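Local coordinates for protein isomerase/lactonizing enzyme (Agrobacterium tumefaciens, PDB 1RVK) that is of unknown function but, as a magnesium-binding member of the enolase superfamily, probably abstracts the proton alpha to a carboxylate in its substrate, at residues Gln83-Trp88 / Arg99-Val104; Ile231-Asp236 / Pro257-Gly262; Thr281-Asn284 / Gly288-Pro291; Met314-Val319 / Arg326-Gly331; Leu337-Gly342 / Leu349-Asp354. All coordinates share one frame; numbering follows the deposited sequence.

Contact 1: residues Gln83-Trp88 / Arg99-Val104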
# COMPACT_ATOMS: atom_id res chain seq x y z
N GLN A 83 -11.25 16.67 7.44
CA GLN A 83 -11.49 16.83 8.86
C GLN A 83 -12.96 16.60 9.20
O GLN A 83 -13.27 16.08 10.27
CB GLN A 83 -11.03 18.22 9.33
CG GLN A 83 -9.52 18.47 9.18
CD GLN A 83 -8.65 17.74 10.21
OE1 GLN A 83 -7.42 17.80 10.15
NE2 GLN A 83 -9.29 17.07 11.16
N ASP A 84 -13.87 16.99 8.31
CA ASP A 84 -15.29 16.78 8.57
C ASP A 84 -15.61 15.29 8.64
O ASP A 84 -16.38 14.85 9.49
CB ASP A 84 -16.17 17.41 7.48
CG ASP A 84 -16.33 18.91 7.65
OD1 ASP A 84 -16.15 19.43 8.77
OD2 ASP A 84 -16.66 19.58 6.64
N LEU A 85 -15.02 14.51 7.73
CA LEU A 85 -15.24 13.07 7.70
C LEU A 85 -14.59 12.40 8.92
O LEU A 85 -15.17 11.50 9.52
CB LEU A 85 -14.62 12.47 6.43
CG LEU A 85 -15.44 12.03 5.20
CD1 LEU A 85 -16.90 12.35 5.34
CD2 LEU A 85 -14.83 12.68 3.97
N ALA A 86 -13.39 12.85 9.27
CA ALA A 86 -12.68 12.29 10.42
C ALA A 86 -13.50 12.48 11.69
O ALA A 86 -13.56 11.59 12.54
CB ALA A 86 -11.31 12.96 10.56
N HIS A 87 -14.13 13.64 11.81
CA HIS A 87 -14.95 13.98 12.96
C HIS A 87 -16.16 13.08 13.12
O HIS A 87 -16.65 12.89 14.23
CB HIS A 87 -15.39 15.45 12.83
CG HIS A 87 -16.48 15.85 13.78
ND1 HIS A 87 -17.59 16.57 13.38
CD2 HIS A 87 -16.64 15.63 15.11
CE1 HIS A 87 -18.38 16.77 14.42
NE2 HIS A 87 -17.83 16.21 15.48
N TRP A 88 -16.65 12.51 12.02
CA TRP A 88 -17.83 11.64 12.07
C TRP A 88 -17.53 10.16 12.26
O TRP A 88 -18.44 9.35 12.41
CB TRP A 88 -18.66 11.81 10.79
CG TRP A 88 -19.48 13.06 10.74
CD1 TRP A 88 -19.56 14.04 11.69
CD2 TRP A 88 -20.36 13.46 9.68
NE1 TRP A 88 -20.44 15.03 11.29
CE2 TRP A 88 -20.94 14.69 10.06
CE3 TRP A 88 -20.72 12.90 8.45
CZ2 TRP A 88 -21.86 15.37 9.25
CZ3 TRP A 88 -21.63 13.57 7.64
CH2 TRP A 88 -22.19 14.79 8.05
N ARG A 99 -10.52 3.48 5.39
CA ARG A 99 -10.55 3.07 3.99
C ARG A 99 -11.51 3.96 3.20
O ARG A 99 -11.23 4.32 2.06
CB ARG A 99 -10.96 1.60 3.86
CG ARG A 99 -9.85 0.61 4.21
CD ARG A 99 -8.63 0.80 3.32
NE ARG A 99 -8.85 0.39 1.93
CZ ARG A 99 -8.88 -0.87 1.52
NH1 ARG A 99 -9.10 -1.15 0.24
NH2 ARG A 99 -8.69 -1.86 2.37
N THR A 100 -12.65 4.29 3.79
CA THR A 100 -13.61 5.16 3.10
C THR A 100 -13.02 6.56 2.96
O THR A 100 -13.14 7.21 1.92
CB THR A 100 -14.96 5.24 3.85
OG1 THR A 100 -15.58 3.95 3.86
CG2 THR A 100 -15.90 6.23 3.16
N LEU A 101 -12.37 7.04 4.02
CA LEU A 101 -11.74 8.35 3.99
C LEU A 101 -10.69 8.41 2.88
O LEU A 101 -10.57 9.42 2.18
CB LEU A 101 -11.07 8.65 5.34
CG LEU A 101 -11.89 9.26 6.49
CD1 LEU A 101 -12.07 10.73 6.22
CD2 LEU A 101 -13.22 8.55 6.65
N ALA A 102 -9.93 7.33 2.73
CA ALA A 102 -8.87 7.28 1.73
C ALA A 102 -9.37 7.42 0.30
O ALA A 102 -8.80 8.17 -0.49
CB ALA A 102 -8.08 5.99 1.87
N VAL A 103 -10.43 6.69 -0.04
CA VAL A 103 -10.96 6.74 -1.41
C VAL A 103 -11.53 8.11 -1.73
O VAL A 103 -11.34 8.63 -2.83
CB VAL A 103 -12.04 5.67 -1.63
CG1 VAL A 103 -12.33 5.54 -3.13
CG2 VAL A 103 -11.57 4.34 -1.08
N VAL A 104 -12.24 8.70 -0.77
CA VAL A 104 -12.83 10.02 -0.98
C VAL A 104 -11.74 11.07 -1.15
O VAL A 104 -11.81 11.91 -2.06
CB VAL A 104 -13.73 10.42 0.21
CG1 VAL A 104 -14.24 11.84 0.01
CG2 VAL A 104 -14.90 9.45 0.31
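L85, A86, L101 and V104 form the interface of an antiparallel helical hairpin in the N-terminal domain of this enolase-superfamily protein. The evidence is in the axes: the short segments of helices 78-89 and 98-116 run at 168° to each other and approach to 10.6 Å. That separation is wide for two helices in contact, and it is bridged by branched aliphatic side chains. The side chain of L85 sets out toward the partner helix, while L101 starts off obliquely and slides past it in the opposite direction. L101 packs beside L85 and near A86. The modelled gap between L85 CB and L101 CD1 is too short for two carbons, and the L85 torsions are off the usual rotamers, so the close placement of both atoms is doubtful. One turn after L101, V104 meets L85 tip to tip; as modelled, L85 CD2 lies 4.1 Å from V104 CG1. V69 of helix 59-70 also touches L85. No hydrogen bond links the two segments; their cohesion is therefore hydrophobic, resting on the shape and burial of L85, L101 and V104.

Contact 2: residues Ile231-Asp236 / Pro257-Gly262. With MG (magnesium ion), chain B.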
# COMPACT_ATOMS: atom_id res chain seq x y z
N ILE A 231 12.97 -5.31 9.25
CA ILE A 231 12.03 -6.36 9.62
C ILE A 231 10.73 -5.57 9.75
O ILE A 231 10.69 -4.53 10.40
CB ILE A 231 12.43 -7.05 10.95
CG1 ILE A 231 11.42 -8.14 11.29
CG2 ILE A 231 12.57 -6.03 12.06
CD1 ILE A 231 11.79 -8.96 12.52
N GLU A 232 9.68 -6.07 9.11
CA GLU A 232 8.39 -5.38 9.09
C GLU A 232 7.24 -6.11 9.77
O GLU A 232 6.97 -7.27 9.49
CB GLU A 232 8.04 -5.10 7.63
CG GLU A 232 6.77 -4.29 7.39
CD GLU A 232 6.57 -4.03 5.91
OE1 GLU A 232 7.58 -3.89 5.19
OE2 GLU A 232 5.42 -3.96 5.47
N GLU A 233 6.56 -5.40 10.67
CA GLU A 233 5.39 -5.90 11.40
C GLU A 233 5.45 -7.38 11.79
O GLU A 233 4.63 -8.18 11.36
CB GLU A 233 4.13 -5.63 10.56
CG GLU A 233 2.81 -5.84 11.29
CD GLU A 233 1.60 -5.33 10.50
OE1 GLU A 233 0.48 -5.38 11.05
OE2 GLU A 233 1.76 -4.88 9.34
N PRO A 234 6.42 -7.76 12.64
CA PRO A 234 6.49 -9.17 13.02
C PRO A 234 5.60 -9.50 14.23
O PRO A 234 5.45 -10.66 14.60
CB PRO A 234 7.96 -9.37 13.32
CG PRO A 234 8.32 -8.07 13.97
CD PRO A 234 7.63 -7.03 13.09
N MSE A 235 5.02 -8.47 14.84
CA MSE A 235 4.17 -8.66 16.01
C MSE A 235 2.89 -7.83 15.88
O MSE A 235 2.80 -6.95 15.03
CB MSE A 235 4.91 -8.23 17.29
CG MSE A 235 6.27 -8.90 17.49
SE MSE A 235 7.21 -8.17 19.03
CE MSE A 235 7.40 -6.35 18.40
N ASP A 236 1.90 -8.12 16.72
CA ASP A 236 0.64 -7.39 16.68
C ASP A 236 0.91 -5.91 16.95
O ASP A 236 1.31 -5.53 18.05
CB ASP A 236 -0.33 -7.96 17.73
CG ASP A 236 -1.75 -7.45 17.56
OD1 ASP A 236 -2.70 -8.23 17.82
OD2 ASP A 236 -1.92 -6.28 17.18
N PRO A 257 4.40 1.85 12.13
CA PRO A 257 3.41 0.78 12.05
C PRO A 257 2.68 0.83 10.71
O PRO A 257 2.40 1.91 10.20
CB PRO A 257 2.49 1.09 13.22
CG PRO A 257 2.42 2.59 13.16
CD PRO A 257 3.85 3.02 12.84
N GLU A 258 2.38 -0.33 10.14
CA GLU A 258 1.67 -0.33 8.87
C GLU A 258 0.16 -0.35 9.02
O GLU A 258 -0.53 0.51 8.47
CB GLU A 258 2.07 -1.52 8.00
CG GLU A 258 1.37 -1.50 6.65
CD GLU A 258 1.59 -2.75 5.84
OE1 GLU A 258 2.76 -3.05 5.55
OE2 GLU A 258 0.60 -3.42 5.50
N SER A 259 -0.35 -1.32 9.77
CA SER A 259 -1.79 -1.49 9.94
C SER A 259 -2.45 -0.80 11.12
O SER A 259 -3.67 -0.65 11.13
CB SER A 259 -2.12 -2.99 9.99
OG SER A 259 -1.55 -3.61 11.13
N ALA A 260 -1.67 -0.38 12.11
CA ALA A 260 -2.24 0.28 13.28
C ALA A 260 -3.15 1.45 12.91
O ALA A 260 -2.87 2.19 11.97
CB ALA A 260 -1.12 0.76 14.20
N ALA A 261 -4.25 1.61 13.65
CA ALA A 261 -5.18 2.70 13.40
C ALA A 261 -4.61 3.97 14.03
O ALA A 261 -3.48 3.97 14.53
CB ALA A 261 -6.54 2.38 14.02
N GLY A 262 -5.37 5.06 13.99
CA GLY A 262 -4.89 6.30 14.58
C GLY A 262 -4.26 7.28 13.61
O GLY A 262 -3.88 8.38 14.00
MG MG B . 3.51 -4.99 5.31
O HOH W 1 3.30 -5.46 7.48
O HOH W 2 1.43 -5.83 4.87
O HOH W 3 3.79 -4.98 3.03
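E233 and P257 mark the closest backbone approach, their CA atoms 7.0 Å apart, where two chain segments leave the ends of strands 230-232 and 254-256. Regular strand geometry stops at E232; E233 has positive phi (37°), and a cis peptide bond precedes P257. Both turns bring glutamates to one site. E232 and E258 reach it as extended chains with CG anti to the backbone N, and their carboxylate planes stand 68° apart. One oxygen from each binds the magnesium ion: E232 OE2 at 2.2 Å and E258 OE1 at 2.1 Å. These two oxygens lie 2.8 Å from each other, a like-charged approach that the shared cation would offset. Beyond the metal, E232 OE1 forms a salt bridge with K169, and E258 OE1 is hydrogen-bonded to R280. Three waters and D206 complete the coordination. E233 serves the second shell: water 1, itself on the metal, donates to E233 OE2 at 2.5 Å, and water 2 donates to E258 OE2 at 2.6 Å. The other oxygen, E233 OE1, accepts from S259 OG at 2.7 Å on its syn side, the hydroxyl lying 30° out of the carboxylate plane; S259 OG has a second hydrogen-bond partner in E237. Metal ligands at the C-terminal ends of successive strands, here 202-206, 230-232 and 254-256, are the signature of the enolase-superfamily barrel.

Contact 3: residues Thr281-Asn284 / Gly288-Pro291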
# COMPACT_ATOMS: atom_id res chain seq x y z
N THR A 281 3.70 4.32 6.61
CA THR A 281 2.40 4.93 6.38
C THR A 281 1.89 4.31 5.10
O THR A 281 2.54 3.44 4.51
CB THR A 281 2.50 6.46 6.20
OG1 THR A 281 1.18 7.03 6.21
CG2 THR A 281 3.19 6.81 4.88
N GLY A 282 0.71 4.74 4.66
CA GLY A 282 0.13 4.23 3.44
C GLY A 282 -1.18 4.95 3.25
O GLY A 282 -1.87 5.22 4.22
N VAL A 283 -1.51 5.28 2.01
CA VAL A 283 -2.76 5.99 1.75
C VAL A 283 -3.96 5.27 2.33
O VAL A 283 -4.81 5.88 2.98
CB VAL A 283 -2.96 6.22 0.24
CG1 VAL A 283 -4.34 6.80 -0.03
CG2 VAL A 283 -1.88 7.17 -0.28
N ASN A 284 -4.04 3.96 2.12
CA ASN A 284 -5.17 3.20 2.66
C ASN A 284 -5.10 3.03 4.17
O ASN A 284 -6.13 2.86 4.83
CB ASN A 284 -5.25 1.81 2.01
CG ASN A 284 -5.92 1.85 0.66
OD1 ASN A 284 -6.49 2.86 0.27
ND2 ASN A 284 -5.86 0.74 -0.07
N GLY A 288 -5.96 8.35 3.35
CA GLY A 288 -5.81 9.23 2.20
C GLY A 288 -4.45 9.84 1.97
O GLY A 288 -3.52 9.68 2.76
N ILE A 289 -4.33 10.54 0.84
CA ILE A 289 -3.10 11.21 0.47
C ILE A 289 -2.81 12.34 1.44
O ILE A 289 -1.67 12.54 1.86
CB ILE A 289 -3.20 11.76 -0.98
CG1 ILE A 289 -3.19 10.59 -1.97
CG2 ILE A 289 -2.05 12.71 -1.29
CD1 ILE A 289 -3.53 10.99 -3.40
N THR A 290 -3.85 13.08 1.83
CA THR A 290 -3.67 14.20 2.75
C THR A 290 -2.98 13.75 4.06
O THR A 290 -1.94 14.29 4.42
CB THR A 290 -5.01 14.89 3.04
OG1 THR A 290 -5.59 15.31 1.79
CG2 THR A 290 -4.81 16.10 3.94
N PRO A 291 -3.56 12.77 4.77
CA PRO A 291 -2.89 12.35 6.01
C PRO A 291 -1.57 11.62 5.77
O PRO A 291 -0.68 11.62 6.62
CB PRO A 291 -3.94 11.47 6.69
CG PRO A 291 -4.75 10.94 5.54
CD PRO A 291 -4.89 12.15 4.66
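V283, G288 and I289 meet within a beta-to-alpha connection of the C-terminal barrel domain, where strand 278-281 passes through the short helix 283-286 into helix 289-301. The polar part of the contact is one backbone hydrogen bond. G288 N donates to V283 O at 2.7 Å, with an angle of 149° at the hydrogen. Joining residues five apart, it closes the short helical turn just where the next helix starts, for G288 occupies the N-cap position. The glycine there has positive phi (126°), a conformation unfavourable for residues that carry a CB. At the other end of the turn V283 N is hydrogen-bonded to N315 OD1, so both backbone polar groups of this buried valine have partners. The apolar part also centres on V283. Its two methyl branches divide the work: V283 CG1, anti to the backbone N, lies over the chain of the N-cap residue, while V283 CG2 faces I289. The valine and isoleucine side chains lie side by side and point the same way, both against V318 of helix 313-321. The separations are 3.6 Å from V283 CG1 to G288 CA and 4.0 Å from V283 CG2 to I289 CG1.

Contact 4: residues Met314-Val319 / Arg326-Gly331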
# COMPACT_ATOMS: atom_id res chain seq x y z
N MSE A 314 -2.09 6.34 -6.17
CA MSE A 314 -2.22 7.11 -4.94
C MSE A 314 -0.97 7.09 -4.07
O MSE A 314 -0.55 8.13 -3.55
CB MSE A 314 -3.42 6.61 -4.13
CG MSE A 314 -3.37 5.15 -3.75
SE MSE A 314 -5.07 4.56 -3.03
CE MSE A 314 -4.48 2.88 -2.27
N ASN A 315 -0.35 5.92 -3.94
CA ASN A 315 0.86 5.82 -3.13
C ASN A 315 2.08 6.31 -3.89
O ASN A 315 2.98 6.90 -3.30
CB ASN A 315 1.07 4.37 -2.67
CG ASN A 315 0.07 3.96 -1.60
OD1 ASN A 315 0.02 4.58 -0.54
ND2 ASN A 315 -0.72 2.94 -1.88
N LEU A 316 2.12 6.06 -5.20
CA LEU A 316 3.25 6.50 -6.01
C LEU A 316 3.39 8.02 -5.97
O LEU A 316 4.51 8.55 -5.90
CB LEU A 316 3.08 6.04 -7.47
CG LEU A 316 4.19 6.44 -8.45
CD1 LEU A 316 5.53 5.92 -7.95
CD2 LEU A 316 3.88 5.87 -9.83
N HIS A 317 2.27 8.74 -6.00
CA HIS A 317 2.33 10.19 -5.97
C HIS A 317 2.85 10.72 -4.64
O HIS A 317 3.55 11.74 -4.61
CB HIS A 317 0.95 10.78 -6.30
CG HIS A 317 0.65 10.79 -7.77
ND1 HIS A 317 0.94 11.87 -8.58
CD2 HIS A 317 0.16 9.83 -8.59
CE1 HIS A 317 0.64 11.57 -9.83
NE2 HIS A 317 0.17 10.34 -9.86
N VAL A 318 2.54 10.04 -3.55
CA VAL A 318 3.04 10.47 -2.24
C VAL A 318 4.56 10.29 -2.24
O VAL A 318 5.30 11.17 -1.80
CB VAL A 318 2.42 9.63 -1.09
CG1 VAL A 318 3.10 9.97 0.23
CG2 VAL A 318 0.93 9.93 -0.99
N VAL A 319 5.02 9.16 -2.76
CA VAL A 319 6.46 8.89 -2.81
C VAL A 319 7.19 9.90 -3.70
O VAL A 319 8.29 10.35 -3.37
CB VAL A 319 6.73 7.45 -3.33
CG1 VAL A 319 8.23 7.24 -3.56
CG2 VAL A 319 6.20 6.43 -2.32
N ARG A 326 12.71 5.67 0.89
CA ARG A 326 13.64 5.00 -0.01
C ARG A 326 12.99 4.34 -1.23
O ARG A 326 13.58 4.34 -2.31
CB ARG A 326 14.46 3.96 0.77
CG ARG A 326 15.60 3.34 -0.02
CD ARG A 326 16.28 2.23 0.78
NE ARG A 326 17.10 2.72 1.89
CZ ARG A 326 18.33 3.19 1.76
NH1 ARG A 326 19.00 3.62 2.82
NH2 ARG A 326 18.91 3.22 0.56
N TRP A 327 11.79 3.80 -1.06
CA TRP A 327 11.14 3.10 -2.17
C TRP A 327 9.66 3.30 -2.41
O TRP A 327 8.94 3.89 -1.62
CB TRP A 327 11.26 1.58 -1.99
CG TRP A 327 12.50 1.03 -1.39
CD1 TRP A 327 12.79 0.88 -0.06
CD2 TRP A 327 13.56 0.41 -2.11
NE1 TRP A 327 13.96 0.18 0.09
CE2 TRP A 327 14.46 -0.12 -1.15
CE3 TRP A 327 13.84 0.23 -3.47
CZ2 TRP A 327 15.62 -0.81 -1.52
CZ3 TRP A 327 15.00 -0.45 -3.83
CH2 TRP A 327 15.87 -0.97 -2.86
N TYR A 328 9.25 2.74 -3.54
CA TYR A 328 7.85 2.66 -3.93
C TYR A 328 7.70 1.15 -3.85
O TYR A 328 8.58 0.41 -4.31
CB TYR A 328 7.62 3.12 -5.37
CG TYR A 328 6.32 2.61 -5.96
CD1 TYR A 328 6.33 1.61 -6.95
CD2 TYR A 328 5.09 3.12 -5.55
CE1 TYR A 328 5.14 1.15 -7.51
CE2 TYR A 328 3.89 2.66 -6.11
CZ TYR A 328 3.93 1.67 -7.09
OH TYR A 328 2.76 1.23 -7.68
N GLU A 329 6.61 0.68 -3.25
CA GLU A 329 6.38 -0.76 -3.11
C GLU A 329 5.64 -1.28 -4.33
O GLU A 329 4.46 -0.97 -4.52
CB GLU A 329 5.58 -1.03 -1.84
CG GLU A 329 5.37 -2.51 -1.56
CD GLU A 329 4.79 -2.77 -0.18
OE1 GLU A 329 4.67 -3.97 0.17
OE2 GLU A 329 4.47 -1.81 0.54
N ARG A 330 6.32 -2.08 -5.15
CA ARG A 330 5.72 -2.62 -6.36
C ARG A 330 5.35 -4.09 -6.16
O ARG A 330 6.22 -4.95 -6.02
CB ARG A 330 6.69 -2.47 -7.53
CG ARG A 330 6.03 -2.45 -8.92
CD ARG A 330 7.00 -1.88 -9.96
NE ARG A 330 6.36 -1.62 -11.24
CZ ARG A 330 6.33 -2.47 -12.26
NH1 ARG A 330 6.93 -3.65 -12.17
NH2 ARG A 330 5.70 -2.14 -13.39
N GLY A 331 4.05 -4.37 -6.16
CA GLY A 331 3.57 -5.72 -5.96
C GLY A 331 2.11 -5.72 -5.55
O GLY A 331 1.43 -4.71 -5.74
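Y328 crosses L316 at about a right angle, its ring bridging from strand 328-333 to helix 313-321. Followed outward, Y328 begins at CB, which points at the helix and sits 4.3 Å from L316 CD1. CG stands anti to the backbone N (chi1 159°), the torsion that carries the ring across the leucine. At the ring root Y328 CG is 3.9 Å from L316 CD1. The same methyl is 3.7 Å from Y328 CD2 and lies over one face, offset toward the rim. Its distance of 4.1 Å to the centroid of the Y328 ring, 25° off the normal, meets the criteria for a CH-pi contact. Further out Y328 CE2 rests 3.7 Å from L316 CB, so the leucine follows this side of the ring from root towards tip. The hydroxyl then passes beyond the helix segment: Y328 OH is hydrogen-bonded to D351 OD2 and to the backbone N of T312. One turn after L316, V319 extends the contact along the backbone, with V319 CG2 3.8 Å from W327 O. These segments belong to the final strand of the barrel and the helix that precedes it, and V319 and Y328 also touch strand 130-137, beside which the final strand runs in parallel. No hydrogen bond joins the two segments. The chemistry is thus divided along one residue: the tyrosine ring supplies apolar packing between helix and strand, while its hydroxyl is held by D351 and T312, which would limit how the ring can shift over L316.

Contact 5: residues Leu337-Gly342 / Leu349-Asp354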
# COMPACT_ATOMS: atom_id res chain seq x y z
N LEU A 337 2.22 -14.99 -11.77
CA LEU A 337 1.54 -13.81 -12.27
C LEU A 337 2.47 -12.81 -12.96
O LEU A 337 3.65 -12.70 -12.62
CB LEU A 337 0.81 -13.10 -11.12
CG LEU A 337 -0.14 -13.96 -10.28
CD1 LEU A 337 -0.68 -13.14 -9.11
CD2 LEU A 337 -1.27 -14.47 -11.15
N GLU A 338 1.92 -12.08 -13.93
CA GLU A 338 2.68 -11.08 -14.67
C GLU A 338 2.19 -9.70 -14.27
O GLU A 338 1.24 -9.17 -14.85
CB GLU A 338 2.51 -11.28 -16.17
CG GLU A 338 3.37 -10.34 -17.00
CD GLU A 338 4.85 -10.63 -16.86
OE1 GLU A 338 5.67 -9.77 -17.26
OE2 GLU A 338 5.20 -11.72 -16.35
N TYR A 339 2.84 -9.10 -13.28
CA TYR A 339 2.47 -7.79 -12.78
C TYR A 339 2.48 -6.71 -13.86
O TYR A 339 1.60 -5.85 -13.89
CB TYR A 339 3.40 -7.39 -11.63
CG TYR A 339 3.07 -6.07 -10.96
CD1 TYR A 339 3.47 -4.86 -11.53
CD2 TYR A 339 2.37 -6.03 -9.76
CE1 TYR A 339 3.17 -3.65 -10.92
CE2 TYR A 339 2.06 -4.83 -9.14
CZ TYR A 339 2.46 -3.64 -9.73
OH TYR A 339 2.16 -2.45 -9.11
N ASP A 340 3.48 -6.75 -14.74
CA ASP A 340 3.61 -5.75 -15.79
C ASP A 340 2.45 -5.72 -16.79
O ASP A 340 2.36 -4.80 -17.60
CB ASP A 340 4.95 -5.92 -16.50
CG ASP A 340 6.14 -5.66 -15.59
OD1 ASP A 340 7.30 -5.88 -16.01
OD2 ASP A 340 5.93 -5.22 -14.43
N ASP A 341 1.57 -6.71 -16.73
CA ASP A 341 0.43 -6.76 -17.64
C ASP A 341 -0.67 -5.78 -17.25
O ASP A 341 -1.52 -5.42 -18.07
CB ASP A 341 -0.15 -8.18 -17.70
CG ASP A 341 0.61 -9.08 -18.66
OD1 ASP A 341 0.28 -10.28 -18.74
OD2 ASP A 341 1.52 -8.58 -19.36
N GLY A 342 -0.67 -5.34 -16.00
CA GLY A 342 -1.67 -4.38 -15.55
C GLY A 342 -3.05 -4.92 -15.24
O GLY A 342 -3.23 -6.11 -15.00
N LEU A 349 -0.23 1.25 -17.50
CA LEU A 349 0.20 1.06 -16.12
C LEU A 349 0.39 2.39 -15.42
O LEU A 349 0.83 3.37 -16.02
CB LEU A 349 1.54 0.30 -16.06
CG LEU A 349 1.59 -1.17 -16.47
CD1 LEU A 349 0.74 -1.99 -15.52
CD2 LEU A 349 1.11 -1.33 -17.91
N SER A 350 0.06 2.43 -14.13
CA SER A 350 0.24 3.64 -13.35
C SER A 350 1.67 3.69 -12.86
O SER A 350 2.17 4.76 -12.50
CB SER A 350 -0.71 3.66 -12.15
OG SER A 350 -2.06 3.73 -12.54
N ASP A 351 2.34 2.54 -12.85
CA ASP A 351 3.70 2.45 -12.34
C ASP A 351 4.70 1.68 -13.20
O ASP A 351 5.26 0.67 -12.76
CB ASP A 351 3.67 1.85 -10.93
CG ASP A 351 3.02 0.48 -10.89
OD1 ASP A 351 2.47 0.04 -11.93
OD2 ASP A 351 3.05 -0.17 -9.83
N PRO A 352 4.94 2.14 -14.43
CA PRO A 352 5.88 1.48 -15.34
C PRO A 352 7.28 1.52 -14.74
O PRO A 352 7.69 2.54 -14.18
CB PRO A 352 5.81 2.33 -16.61
CG PRO A 352 4.57 3.14 -16.47
CD PRO A 352 4.47 3.42 -15.00
N MSE A 353 8.03 0.42 -14.86
CA MSE A 353 9.38 0.39 -14.31
C MSE A 353 10.41 0.06 -15.39
O MSE A 353 10.22 -0.89 -16.16
CB MSE A 353 9.46 -0.64 -13.18
CG MSE A 353 10.78 -0.61 -12.43
SE MSE A 353 10.89 -1.90 -10.99
CE MSE A 353 11.32 -3.47 -12.05
N ASP A 354 11.49 0.83 -15.46
CA ASP A 354 12.51 0.55 -16.46
C ASP A 354 13.38 -0.64 -16.06
O ASP A 354 13.18 -1.25 -15.00
CB ASP A 354 13.39 1.79 -16.76
CG ASP A 354 14.16 2.29 -15.55
OD1 ASP A 354 14.60 1.48 -14.71
OD2 ASP A 354 14.37 3.52 -15.46
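With CG anti to the backbone N (chi1 -177°), Y339 reaches across from a 3-10 turn to D351, whose CG lies between its own backbone N and carbonyl carbon (chi1 57°); the two side chains come from opposite directions. Y339 OH donates to D351 OD2 at 2.6 Å. The acceptor lies in the plane of the ring, at its edge, and uses its syn lone pair; the carboxylate itself is turned 52° from the ring. Because Y339 OH also takes part in a hydrogen bond with N311 ND2, the rotation of its hydroxyl is likely to be fixed. D351 OD2 is also hydrogen-bonded to Y328 OH. Next to this polar pair a single leucine packs on backbone. L349 CD1 lies 3.4 Å from G342 CA, and L349 CD2 sits 3.7 Å from D340 O, so the leucine covers the exit of the 3-10 turn. D340 meanwhile forms salt bridges with R163 and R330. Both segments belong to the long surface connection between strands 328-333 and 358-360: Y339 packs on Y328, R330 and L333 of the first, and D351 on V359 of the second.

Overall arrangement
The contacts follow one another in series along the chain, and only contact 1 lies in the N-terminal domain. It meets the barrel domain at contact 3, where A102 packs on the V283 turn; their centres are about 11 Å apart. Contact 3 touches contact 4, again about 11 Å between centres, and contact 4 touches contact 5, about 13 Å between centres. Segments that touch in succession thus run from the helical hairpin to the loop after strand 328-333, joining the N-terminal domain to the barrel. Contact 2 shares the barrel sheet with contact 4 but touches none of the others; it holds the metal at the strand ends, where the active site probably lies.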